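PDB 1DDZ: carbonic anhydrase from Porphyridium purpureum, which probably catalyses the reversible hydration of carbon dioxide to hydrogencarbonate and a proton, using bound zinc. Local coordinates for residues Tyr69-Cys74 against Leu126-Tyr131; Gly73-Arg78 against Arg96-Gln101; Leu179-Val184 against Gly211-Val216. All coordinates share one frame; numbering follows the deposited sequence.

Interaction 1: residues Tyr69-Cys74 against Leu126-Tyr131. With ZN (zinc ion), chain C.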
ATOM      1  N   TYR A  69      24.264  -3.302   6.475  1.00 17.69           N
ATOM      2  CA  TYR A  69      23.219  -2.452   7.043  1.00 15.81           C
ATOM      3  C   TYR A  69      22.095  -2.101   6.080  1.00 12.85           C
ATOM      4  O   TYR A  69      22.328  -1.866   4.900  1.00 11.50           O
ATOM      5  CB  TYR A  69      23.787  -1.113   7.511  1.00 14.57           C
ATOM      6  CG  TYR A  69      24.690  -1.190   8.708  1.00 18.24           C
ATOM      7  CD1 TYR A  69      26.043  -1.455   8.556  1.00 18.93           C
ATOM      8  CD2 TYR A  69      24.192  -1.016   9.994  1.00 16.90           C
ATOM      9  CE1 TYR A  69      26.875  -1.557   9.642  1.00 21.99           C
ATOM     10  CE2 TYR A  69      25.016  -1.114  11.092  1.00 19.18           C
ATOM     11  CZ  TYR A  69      26.364  -1.388  10.909  1.00 23.45           C
ATOM     12  OH  TYR A  69      27.225  -1.525  11.974  1.00 29.47           O
ATOM     13  N   LEU A  70      20.878  -2.109   6.603  1.00 11.22           N
ATOM     14  CA  LEU A  70      19.693  -1.674   5.895  1.00  9.31           C
ATOM     15  C   LEU A  70      19.407  -0.374   6.665  1.00 12.25           C
ATOM     16  O   LEU A  70      19.405  -0.359   7.896  1.00 10.98           O
ATOM     17  CB  LEU A  70      18.521  -2.625   6.112  1.00 11.16           C
ATOM     18  CG  LEU A  70      17.303  -2.455   5.189  1.00 11.85           C
ATOM     19  CD1 LEU A  70      16.086  -2.833   5.943  1.00  7.31           C
ATOM     20  CD2 LEU A  70      17.169  -1.069   4.624  1.00  7.00           C
ATOM     21  N   TRP A  71      19.226   0.721   5.948  1.00 11.14           N
ATOM     22  CA  TRP A  71      18.941   1.998   6.553  1.00  7.00           C
ATOM     23  C   TRP A  71      17.659   2.559   5.955  1.00  7.00           C
ATOM     24  O   TRP A  71      17.539   2.751   4.745  1.00  7.99           O
ATOM     25  CB  TRP A  71      20.098   2.928   6.299  1.00  9.76           C
ATOM     26  CG  TRP A  71      19.900   4.374   6.676  1.00 10.26           C
ATOM     27  CD1 TRP A  71      19.091   5.287   6.059  1.00  9.88           C
ATOM     28  CD2 TRP A  71      20.658   5.108   7.648  1.00  7.15           C
ATOM     29  NE1 TRP A  71      19.319   6.535   6.568  1.00  9.27           N
ATOM     30  CE2 TRP A  71      20.276   6.452   7.540  1.00  7.00           C
ATOM     31  CE3 TRP A  71      21.645   4.755   8.567  1.00 11.56           C
ATOM     32  CZ2 TRP A  71      20.841   7.446   8.324  1.00  8.55           C
ATOM     33  CZ3 TRP A  71      22.214   5.744   9.343  1.00 11.24           C
ATOM     34  CH2 TRP A  71      21.812   7.074   9.215  1.00 13.94           C
ATOM     35  N   ILE A  72      16.673   2.769   6.817  1.00 10.94           N
ATOM     36  CA  ILE A  72      15.385   3.329   6.427  1.00  7.48           C
ATOM     37  C   ILE A  72      15.404   4.780   6.920  1.00 10.72           C
ATOM     38  O   ILE A  72      15.428   5.038   8.125  1.00 13.90           O
ATOM     39  CB  ILE A  72      14.239   2.528   7.052  1.00  9.67           C
ATOM     40  CG1 ILE A  72      14.315   1.072   6.572  1.00  7.00           C
ATOM     41  CG2 ILE A  72      12.894   3.187   6.723  1.00 10.35           C
ATOM     42  CD1 ILE A  72      13.890   0.059   7.587  1.00  7.00           C
ATOM     43  N   GLY A  73      15.481   5.712   5.970  1.00  9.80           N
ATOM     44  CA  GLY A  73      15.559   7.119   6.285  1.00  7.00           C
ATOM     45  C   GLY A  73      14.481   7.949   5.626  1.00  8.86           C
ATOM     46  O   GLY A  73      13.569   7.426   4.995  1.00 13.21           O
ATOM     47  N   CYS A  74      14.601   9.257   5.771  1.00  9.99           N
ATOM     48  CA  CYS A  74      13.645  10.195   5.241  1.00 13.49           C
ATOM     49  C   CYS A  74      14.139  10.792   3.941  1.00 13.41           C
ATOM     50  O   CYS A  74      15.328  11.016   3.760  1.00 10.73           O
ATOM     51  CB  CYS A  74      13.451  11.329   6.259  1.00  9.03           C
ATOM     52  SG  CYS A  74      12.241  12.588   5.809  1.00 16.96           S
ATOM     53  N   LEU A 126      18.811  -0.113  10.542  1.00 15.12           N
ATOM     54  CA  LEU A 126      18.758   1.153  11.263  1.00 12.87           C
ATOM     55  C   LEU A 126      17.579   1.994  10.749  1.00 14.64           C
ATOM     56  O   LEU A 126      17.359   2.093   9.532  1.00  9.30           O
ATOM     57  CB  LEU A 126      20.053   1.955  11.046  1.00 10.79           C
ATOM     58  CG  LEU A 126      21.344   1.524  11.756  1.00 13.08           C
ATOM     59  CD1 LEU A 126      22.538   2.181  11.143  1.00 13.46           C
ATOM     60  CD2 LEU A 126      21.272   1.948  13.190  1.00 16.01           C
ATOM     61  N   VAL A 127      16.783   2.543  11.660  1.00 11.70           N
ATOM     62  CA  VAL A 127      15.705   3.447  11.255  1.00  9.66           C
ATOM     63  C   VAL A 127      16.231   4.789  11.743  1.00  8.97           C
ATOM     64  O   VAL A 127      16.537   4.947  12.915  1.00 12.12           O
ATOM     65  CB  VAL A 127      14.357   3.130  11.899  1.00  8.26           C
ATOM     66  CG1 VAL A 127      13.346   4.147  11.441  1.00  9.36           C
ATOM     67  CG2 VAL A 127      13.906   1.738  11.543  1.00  7.00           C
ATOM     68  N   CYS A 128      16.426   5.732  10.830  1.00 11.23           N
ATOM     69  CA  CYS A 128      16.981   7.022  11.203  1.00 10.99           C
ATOM     70  C   CYS A 128      16.056   8.171  10.886  1.00 12.49           C
ATOM     71  O   CYS A 128      15.569   8.279   9.766  1.00 10.84           O
ATOM     72  CB  CYS A 128      18.320   7.248  10.493  1.00  9.49           C
ATOM     73  SG  CYS A 128      19.083   8.822  10.808  1.00 12.07           S
ATOM     74  N   GLY A 129      15.811   9.003  11.898  1.00  9.40           N
ATOM     75  CA  GLY A 129      14.971  10.167  11.744  1.00  9.86           C
ATOM     76  C   GLY A 129      15.898  11.347  11.890  1.00 10.75           C
ATOM     77  O   GLY A 129      17.054  11.168  12.281  1.00 12.54           O
ATOM     78  N   HIS A 130      15.403  12.556  11.653  1.00 12.80           N
ATOM     79  CA  HIS A 130      16.238  13.735  11.767  1.00  9.58           C
ATOM     80  C   HIS A 130      15.407  14.897  12.306  1.00 12.42           C
ATOM     81  O   HIS A 130      14.245  15.048  11.960  1.00 12.71           O
ATOM     82  CB  HIS A 130      16.849  14.083  10.401  1.00 10.86           C
ATOM     83  CG  HIS A 130      15.831  14.414   9.347  1.00  8.73           C
ATOM     84  ND1 HIS A 130      15.813  15.623   8.694  1.00  9.57           N
ATOM     85  CD2 HIS A 130      14.775  13.713   8.862  1.00  7.00           C
ATOM     86  CE1 HIS A 130      14.790  15.656   7.861  1.00  7.00           C
ATOM     87  NE2 HIS A 130      14.135  14.508   7.942  1.00  7.00           N
ATOM     88  N   TYR A 131      16.006  15.713  13.167  1.00 14.33           N
ATOM     89  CA  TYR A 131      15.310  16.856  13.750  1.00 16.87           C
ATOM     90  C   TYR A 131      14.945  17.833  12.646  1.00 18.84           C
ATOM     91  O   TYR A 131      15.653  17.915  11.649  1.00 19.66           O
ATOM     92  CB  TYR A 131      16.170  17.521  14.827  1.00 13.23           C
ATOM     93  CG  TYR A 131      16.406  16.619  16.017  1.00 11.18           C
ATOM     94  CD1 TYR A 131      17.689  16.304  16.424  1.00  7.54           C
ATOM     95  CD2 TYR A 131      15.337  16.058  16.716  1.00 13.07           C
ATOM     96  CE1 TYR A 131      17.908  15.451  17.493  1.00 10.66           C
ATOM     97  CE2 TYR A 131      15.543  15.198  17.796  1.00 11.03           C
ATOM     98  CZ  TYR A 131      16.831  14.901  18.176  1.00 12.35           C
ATOM     99  OH  TYR A 131      17.059  14.050  19.235  1.00 17.79           O
TER
HETATM  100 ZN    ZN C   1      12.269  14.600   7.110  1.00 28.56          ZN
HETATM  101  O   HOH W   1      16.504  10.386   8.071  1.00  9.06           O

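Interaction 2: residues Gly73-Arg78 against Arg96-Gln101. With ZN (zinc ion), chain C.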
ATOM      1  N   GLY A  73      15.481   5.712   5.970  1.00  9.80           N
ATOM      2  CA  GLY A  73      15.559   7.119   6.285  1.00  7.00           C
ATOM      3  C   GLY A  73      14.481   7.949   5.626  1.00  8.86           C
ATOM      4  O   GLY A  73      13.569   7.426   4.995  1.00 13.21           O
ATOM      5  N   CYS A  74      14.601   9.257   5.771  1.00  9.99           N
ATOM      6  CA  CYS A  74      13.645  10.195   5.241  1.00 13.49           C
ATOM      7  C   CYS A  74      14.139  10.792   3.941  1.00 13.41           C
ATOM      8  O   CYS A  74      15.328  11.016   3.760  1.00 10.73           O
ATOM      9  CB  CYS A  74      13.451  11.329   6.259  1.00  9.03           C
ATOM     10  SG  CYS A  74      12.241  12.588   5.809  1.00 16.96           S
ATOM     11  N   ALA A  75      13.188  11.112   3.060  1.00 16.29           N
ATOM     12  CA  ALA A  75      13.488  11.715   1.773  1.00 13.37           C
ATOM     13  C   ALA A  75      14.105  13.101   1.838  1.00 15.00           C
ATOM     14  O   ALA A  75      14.736  13.489   0.880  1.00 15.05           O
ATOM     15  CB  ALA A  75      12.249  11.746   0.903  1.00 11.98           C
ATOM     16  N   ASP A  76      13.848  13.887   2.891  1.00 21.39           N
ATOM     17  CA  ASP A  76      14.465  15.229   2.970  1.00 29.02           C
ATOM     18  C   ASP A  76      15.670  15.173   3.850  1.00 34.42           C
ATOM     19  O   ASP A  76      15.756  15.946   4.793  1.00 38.81           O
ATOM     20  CB  ASP A  76      13.516  16.379   3.446  1.00 31.82           C
ATOM     21  CG  ASP A  76      12.419  15.896   4.368  1.00 34.68           C
ATOM     22  OD1 ASP A  76      11.291  15.786   3.869  1.00 42.56           O
ATOM     23  OD2 ASP A  76      12.669  15.598   5.572  1.00 31.87           O
ATOM     24  N   SER A  77      16.630  14.318   3.537  1.00 37.77           N
ATOM     25  CA  SER A  77      17.811  14.215   4.379  1.00 41.20           C
ATOM     26  C   SER A  77      19.100  14.735   3.807  1.00 41.21           C
ATOM     27  O   SER A  77      19.508  14.440   2.678  1.00 44.01           O
ATOM     28  CB  SER A  77      17.940  12.789   4.969  1.00 45.44           C
ATOM     29  OG  SER A  77      16.914  12.689   5.972  1.00 45.47           O
ATOM     30  N   ARG A  78      19.692  15.622   4.573  1.00 39.84           N
ATOM     31  CA  ARG A  78      20.902  16.308   4.166  1.00 40.09           C
ATOM     32  C   ARG A  78      22.178  15.545   4.361  1.00 35.91           C
ATOM     33  O   ARG A  78      23.245  16.114   4.180  1.00 40.65           O
ATOM     34  CB  ARG A  78      21.015  17.683   4.845  1.00 43.89           C
ATOM     35  CG  ARG A  78      19.833  18.586   4.558  1.00 48.28           C
ATOM     36  CD  ARG A  78      19.894  19.836   5.380  1.00 54.32           C
ATOM     37  NE  ARG A  78      19.063  20.894   4.812  1.00 59.42           N
ATOM     38  CZ  ARG A  78      18.812  22.051   5.414  1.00 64.68           C
ATOM     39  NH1 ARG A  78      19.322  22.300   6.618  1.00 67.05           N
ATOM     40  NH2 ARG A  78      18.079  22.979   4.807  1.00 68.90           N
ATOM     41  N   ARG A  96      14.302   5.272   1.412  1.00 12.87           N
ATOM     42  CA  ARG A  96      13.932   6.616   1.841  1.00 12.01           C
ATOM     43  C   ARG A  96      12.518   6.929   1.439  1.00 10.53           C
ATOM     44  O   ARG A  96      12.100   6.642   0.309  1.00  8.16           O
ATOM     45  CB  ARG A  96      14.852   7.677   1.259  1.00  9.50           C
ATOM     46  CG  ARG A  96      16.234   7.588   1.775  1.00  8.53           C
ATOM     47  CD  ARG A  96      17.005   8.796   1.408  1.00  9.30           C
ATOM     48  NE  ARG A  96      18.376   8.675   1.882  1.00 17.61           N
ATOM     49  CZ  ARG A  96      18.771   8.827   3.144  1.00 17.93           C
ATOM     50  NH1 ARG A  96      17.896   9.128   4.090  1.00 21.82           N
ATOM     51  NH2 ARG A  96      20.040   8.614   3.463  1.00 14.47           N
ATOM     52  N   ASN A  97      11.778   7.497   2.383  1.00 10.50           N
ATOM     53  CA  ASN A  97      10.398   7.878   2.150  1.00  9.55           C
ATOM     54  C   ASN A  97      10.101   9.078   3.034  1.00  7.97           C
ATOM     55  O   ASN A  97      11.004   9.584   3.708  1.00  7.00           O
ATOM     56  CB  ASN A  97       9.451   6.701   2.432  1.00  8.88           C
ATOM     57  CG  ASN A  97       9.413   6.315   3.898  1.00  7.66           C
ATOM     58  OD1 ASN A  97       9.773   7.113   4.769  1.00 11.58           O
ATOM     59  ND2 ASN A  97       8.993   5.094   4.177  1.00  7.00           N
ATOM     60  N   ILE A  98       8.869   9.574   2.981  1.00 11.11           N
ATOM     61  CA  ILE A  98       8.477  10.725   3.786  1.00 10.26           C
ATOM     62  C   ILE A  98       8.425  10.350   5.267  1.00  8.25           C
ATOM     63  O   ILE A  98       7.655   9.469   5.676  1.00 11.30           O
ATOM     64  CB  ILE A  98       7.085  11.289   3.345  1.00 12.31           C
ATOM     65  CG1 ILE A  98       7.167  11.881   1.931  1.00  7.00           C
ATOM     66  CG2 ILE A  98       6.593  12.359   4.352  1.00  8.74           C
ATOM     67  CD1 ILE A  98       8.099  13.075   1.820  1.00  7.00           C
ATOM     68  N   ALA A  99       9.262  11.014   6.058  1.00  9.75           N
ATOM     69  CA  ALA A  99       9.335  10.812   7.504  1.00  8.19           C
ATOM     70  C   ALA A  99       9.772   9.437   7.969  1.00  9.80           C
ATOM     71  O   ALA A  99       9.317   8.965   9.010  1.00 10.05           O
ATOM     72  CB  ALA A  99       8.008  11.190   8.165  1.00  8.06           C
ATOM     73  N   ASN A 100      10.644   8.781   7.196  1.00 13.79           N
ATOM     74  CA  ASN A 100      11.192   7.461   7.556  1.00 10.97           C
ATOM     75  C   ASN A 100      10.192   6.475   8.181  1.00  9.37           C
ATOM     76  O   ASN A 100      10.466   5.837   9.195  1.00  7.00           O
ATOM     77  CB  ASN A 100      12.459   7.610   8.450  1.00  7.57           C
ATOM     78  CG  ASN A 100      12.276   8.613   9.611  1.00  9.66           C
ATOM     79  OD1 ASN A 100      12.526   9.805   9.460  1.00  7.80           O
ATOM     80  ND2 ASN A 100      11.852   8.124  10.755  1.00  7.00           N
ATOM     81  N   GLN A 101       9.065   6.304   7.508  1.00  7.15           N
ATOM     82  CA  GLN A 101       8.015   5.435   7.979  1.00  8.98           C
ATOM     83  C   GLN A 101       8.240   3.973   7.694  1.00 13.72           C
ATOM     84  O   GLN A 101       8.788   3.600   6.655  1.00 14.38           O
ATOM     85  CB  GLN A 101       6.680   5.852   7.361  1.00  7.00           C
ATOM     86  CG  GLN A 101       6.193   7.206   7.795  1.00 11.45           C
ATOM     87  CD  GLN A 101       5.907   7.263   9.288  1.00 11.77           C
ATOM     88  OE1 GLN A 101       6.647   7.887  10.056  1.00 17.84           O
ATOM     89  NE2 GLN A 101       4.868   6.571   9.713  1.00 14.43           N
TER
HETATM   90 ZN    ZN C   1      12.269  14.600   7.110  1.00 28.56          ZN
HETATM   91  O   HOH W   2       9.902  14.198   5.036  1.00 33.23           O

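Interaction 3: residues Leu179-Val184 against Gly211-Val216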
ATOM      1  N   LEU A 179       8.356  14.343  19.058  1.00  9.21           N
ATOM      2  CA  LEU A 179       7.524  13.569  18.104  1.00 11.33           C
ATOM      3  C   LEU A 179       8.471  12.793  17.146  1.00 10.54           C
ATOM      4  O   LEU A 179       8.256  11.632  16.864  1.00  8.60           O
ATOM      5  CB  LEU A 179       6.671  14.501  17.226  1.00  8.59           C
ATOM      6  CG  LEU A 179       5.269  14.169  16.707  1.00  9.45           C
ATOM      7  CD1 LEU A 179       5.078  14.788  15.367  1.00  7.48           C
ATOM      8  CD2 LEU A 179       4.959  12.704  16.654  1.00  7.82           C
ATOM      9  N   ILE A 180       9.505  13.470  16.653  1.00 10.40           N
ATOM     10  CA  ILE A 180      10.468  12.881  15.745  1.00 10.72           C
ATOM     11  C   ILE A 180      11.141  11.690  16.404  1.00 10.13           C
ATOM     12  O   ILE A 180      11.211  10.616  15.821  1.00 14.93           O
ATOM     13  CB  ILE A 180      11.455  13.946  15.249  1.00  7.89           C
ATOM     14  CG1 ILE A 180      10.714  14.866  14.274  1.00  7.54           C
ATOM     15  CG2 ILE A 180      12.701  13.293  14.577  1.00 11.15           C
ATOM     16  CD1 ILE A 180      11.465  16.136  13.900  1.00  7.00           C
ATOM     17  N   GLU A 181      11.522  11.835  17.667  1.00 13.58           N
ATOM     18  CA  GLU A 181      12.155  10.737  18.410  1.00 12.30           C
ATOM     19  C   GLU A 181      11.181   9.580  18.651  1.00  9.19           C
ATOM     20  O   GLU A 181      11.530   8.406  18.529  1.00 13.03           O
ATOM     21  CB  GLU A 181      12.697  11.254  19.742  1.00 10.36           C
ATOM     22  CG  GLU A 181      13.777  12.291  19.563  1.00 11.45           C
ATOM     23  CD  GLU A 181      14.016  13.136  20.804  1.00 11.94           C
ATOM     24  OE1 GLU A 181      13.205  13.071  21.747  1.00 14.55           O
ATOM     25  OE2 GLU A 181      15.004  13.898  20.827  1.00 14.41           O
ATOM     26  N   LEU A 182       9.951   9.911  19.004  1.00 10.92           N
ATOM     27  CA  LEU A 182       8.940   8.895  19.235  1.00 10.56           C
ATOM     28  C   LEU A 182       8.582   8.235  17.892  1.00 10.01           C
ATOM     29  O   LEU A 182       8.276   7.035  17.843  1.00 10.08           O
ATOM     30  CB  LEU A 182       7.697   9.526  19.885  1.00 11.83           C
ATOM     31  CG  LEU A 182       7.878   9.869  21.372  1.00 19.06           C
ATOM     32  CD1 LEU A 182       6.724  10.746  21.884  1.00 17.12           C
ATOM     33  CD2 LEU A 182       7.986   8.577  22.182  1.00 14.53           C
ATOM     34  N   ASN A 183       8.598   9.013  16.809  1.00  7.28           N
ATOM     35  CA  ASN A 183       8.304   8.458  15.486  1.00  8.91           C
ATOM     36  C   ASN A 183       9.346   7.357  15.172  1.00  7.00           C
ATOM     37  O   ASN A 183       8.991   6.226  14.862  1.00 12.10           O
ATOM     38  CB  ASN A 183       8.321   9.554  14.409  1.00  7.81           C
ATOM     39  CG  ASN A 183       7.917   9.026  13.019  1.00  9.09           C
ATOM     40  OD1 ASN A 183       6.904   8.347  12.881  1.00 13.63           O
ATOM     41  ND2 ASN A 183       8.725   9.312  12.010  1.00  7.00           N
ATOM     42  N   VAL A 184      10.626   7.663  15.333  1.00  7.00           N
ATOM     43  CA  VAL A 184      11.674   6.674  15.082  1.00  8.43           C
ATOM     44  C   VAL A 184      11.424   5.425  15.927  1.00 10.21           C
ATOM     45  O   VAL A 184      11.426   4.313  15.394  1.00  9.16           O
ATOM     46  CB  VAL A 184      13.096   7.229  15.400  1.00  8.02           C
ATOM     47  CG1 VAL A 184      14.130   6.127  15.291  1.00  9.31           C
ATOM     48  CG2 VAL A 184      13.457   8.333  14.466  1.00  7.00           C
ATOM     49  N   GLY A 211      17.162   2.188  16.531  1.00 11.51           N
ATOM     50  CA  GLY A 211      16.706   3.519  16.163  1.00  8.41           C
ATOM     51  C   GLY A 211      17.785   4.562  16.392  1.00  7.00           C
ATOM     52  O   GLY A 211      18.561   4.481  17.349  1.00 10.70           O
ATOM     53  N   VAL A 212      17.783   5.603  15.572  1.00  7.00           N
ATOM     54  CA  VAL A 212      18.801   6.627  15.678  1.00  7.82           C
ATOM     55  C   VAL A 212      18.218   7.954  15.137  1.00  7.00           C
ATOM     56  O   VAL A 212      17.256   7.926  14.389  1.00  8.76           O
ATOM     57  CB  VAL A 212      20.051   6.078  14.894  1.00 10.51           C
ATOM     58  CG1 VAL A 212      20.227   6.732  13.539  1.00  7.00           C
ATOM     59  CG2 VAL A 212      21.266   6.065  15.757  1.00  8.14           C
ATOM     60  N   VAL A 213      18.686   9.108  15.623  1.00  8.79           N
ATOM     61  CA  VAL A 213      18.223  10.430  15.132  1.00  9.79           C
ATOM     62  C   VAL A 213      19.457  11.285  15.128  1.00 12.32           C
ATOM     63  O   VAL A 213      20.415  10.964  15.812  1.00 16.64           O
ATOM     64  CB  VAL A 213      17.335  11.290  16.115  1.00 13.34           C
ATOM     65  CG1 VAL A 213      16.010  11.712  15.478  1.00  9.19           C
ATOM     66  CG2 VAL A 213      17.227  10.670  17.478  1.00 14.07           C
ATOM     67  N   TYR A 214      19.392  12.425  14.450  1.00  7.00           N
ATOM     68  CA  TYR A 214      20.494  13.343  14.463  1.00  8.24           C
ATOM     69  C   TYR A 214      19.960  14.671  14.020  1.00 10.07           C
ATOM     70  O   TYR A 214      18.878  14.750  13.440  1.00 10.06           O
ATOM     71  CB  TYR A 214      21.625  12.886  13.526  1.00 13.92           C
ATOM     72  CG  TYR A 214      21.347  13.061  12.045  1.00 14.42           C
ATOM     73  CD1 TYR A 214      21.866  14.160  11.325  1.00 17.25           C
ATOM     74  CD2 TYR A 214      20.571  12.137  11.361  1.00 14.12           C
ATOM     75  CE1 TYR A 214      21.603  14.324   9.932  1.00 14.33           C
ATOM     76  CE2 TYR A 214      20.304  12.290  10.004  1.00 18.96           C
ATOM     77  CZ  TYR A 214      20.813  13.375   9.292  1.00 17.76           C
ATOM     78  OH  TYR A 214      20.429  13.394   7.976  1.00 16.55           O
ATOM     79  N   GLY A 215      20.693  15.724  14.331  1.00 10.73           N
ATOM     80  CA  GLY A 215      20.320  17.044  13.878  1.00 11.16           C
ATOM     81  C   GLY A 215      21.430  17.364  12.906  1.00 12.63           C
ATOM     82  O   GLY A 215      22.602  17.092  13.189  1.00 14.25           O
ATOM     83  N   VAL A 216      21.089  17.936  11.759  1.00 16.83           N
ATOM     84  CA  VAL A 216      22.087  18.254  10.737  1.00 21.52           C
ATOM     85  C   VAL A 216      23.136  19.266  11.223  1.00 23.46           C
ATOM     86  O   VAL A 216      24.222  19.351  10.660  1.00 25.35           O
ATOM     87  CB  VAL A 216      21.406  18.736   9.418  1.00 24.08           C
ATOM     88  CG1 VAL A 216      20.868  20.137   9.575  1.00 23.73           C
ATOM     89  CG2 VAL A 216      22.369  18.654   8.247  1.00 27.40           C
TER

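Interaction 1: residues Tyr69-Cys74 against Leu126-Tyr131
Strands 69-74 and 124-130 are parallel neighbours inside the beta-carbonic anhydrase sheet, and C74 and H130 from their C-terminal ends bind the same zinc ion. Three nearly straight backbone hydrogen bonds join them. L126 N donates to L70 O at 2.7 Å, I72 N to L126 O at 2.9 Å, and C128 N to I72 O at 3.0 Å. L126 is therefore gripped at both its N and its O.

W71, L126 and C128 pack on one face of the sheet. The CG of W71 stands anti to the backbone N (chi1 171°), and this brings the indole over C128. There C128 CB lies above one face of the six-membered ring, 3.3 Å from W71 CZ2, in a CH-pi contact. C128 SG approaches the same ring obliquely. L126 CD1 fits between two aromatic rings, 3.7 Å from W71 CE3 and close to CD2 of Y69. On the other face I72 and V127 meet more loosely. A side chain at G73 would run into W71 NE1.

Beyond I72 a water takes over the backbone pairing: it accepts from C74 N and donates to C128 O. The metal follows. C74 SG binds zinc at 2.4 Å and H130 NE2 binds it at 2.0 Å, with the sulfur lying at the edge of the imidazole. D76 and C133 complete the four protein ligands. The chemistry thus changes along the pair: direct backbone hydrogen bonds and ring packing join the strands first, then one bridging water, and at the ends the zinc links the two strands through sulfur and nitrogen.

Interaction 2: residues Gly73-Arg78 against Arg96-Gln101
G73 pairs with R96 and C74 with N97 where strands 69-74 and 92-97 run parallel, just before both strands give way to loops. N97 N donates to G73 O at 3.2 Å, and A75 N donates to N97 O at 2.7 Å. These are the C-terminal ends of the two strands of a beta-alpha-beta unit; C74 at the end of the first strand and D76 in the loop after it are zinc ligands.

R96 lies along the 73-78 backbone. Its CG is anti to the carbonyl carbon (chi1 -67°) and the chain stays extended to NE, so the guanidinium reaches past G73. NH1 donates to C74 O at 3.2 Å in a bent bond, from above the carbonyl plane. The CB of S77 is 3.8 Å from the same R96 NH1. G73 has to be small here, since a CB would clash with that nitrogen. An alanine in place of R96 would remove the donor to C74 O, and would probably leave a gap beside G73 and S77.

After N97 the chain turns back toward C74. N100 CB packs 3.5 Å from G73 C, and N100 OD1 lies near C74 CB. N97 pins this turn with its amide: ND2 donates to Q101 O, and OD1 accepts Q101 N on an in-plane lone pair. F347, from strand 346-351 of the same chain, touches A75, D76 and I98.

D76 OD2 binds the zinc at 1.9 Å. The sulfur of C74 has two N-H donors besides the metal: D76 N at 3.6 Å from SG, nearly straight, and A99 N at 3.4 Å from SG, weak. Such donors would probably draw electron density from the sulfur and temper its bond to zinc.

Interaction 3: residues Leu179-Val184 against Gly211-Val216
V184, I180 and V213 meet where helix 172-193 packs on strand 208-214 in this alpha/beta fold. The two segments run roughly antiparallel, at 154°, with axes 8.5 Å apart. The meeting is apolar, and its fit depends on how each branched side chain is turned.

V184 has CG1 anti to the backbone N (chi1 173°), and both methyls come down on the strand backbone. CG1 rests 3.7 Å from V212 N and 3.8 Å from G211 CA, while CG2 lies near V212 O. G211 makes room for this. A CB there would come within 3.1 Å of V184 CG1, a tight fit.

V213 points toward the helix. Its chi1 of -126° is not a staggered value, and CG2 nearly eclipses the backbone N. CG1 faces I180 and V184, and CG2 faces the stem of E181. V212, the next residue back, points away from the helix and packs on C128 of the neighbouring strand 124-130.

The I180 and V213 side chains cross obliquely, meeting through I180 CG2 and V213 CG1. The I180 side chain also comes within about 4 Å of that of C133, a zinc ligand, so this packing borders the metal site, with the I180 side chain about 7 Å from the zinc at nearest atoms.

E181 lends only its aliphatic part: CG is 4.3 Å from V213 CG2. Its buried carboxylate is satisfied elsewhere. OE2 accepts from G284 N and is hydrogen-bonded to Y131 OH, and OE1 forms a salt bridge with R178. L224 on strand 222-227 also packs against V184, E181 and V213. The closest pair of side chains across the segments is I180 CG2 to V213 CG1, at 3.8 Å.

Overall arrangement
All three contacts are buried, but they differ in chemistry. Interactions 1 and 2 flank strand 69-74 and share G73 and C74. Both combine backbone hydrogen bonds between parallel strands with zinc binding: the first supplies H130, the second D76. Aromatic packing fills the first, whereas the second relies on loop amides and the R96 guanidinium. Interaction 3 lies farther from the chain centre. It sets a helix on the sheet mainly by aliphatic side chains, partly laid on the strand backbone, and binds no metal. It joins the others through strand neighbours and side chains: V212 N pairs with V127 O, and N183 ND2 donates to A99 O.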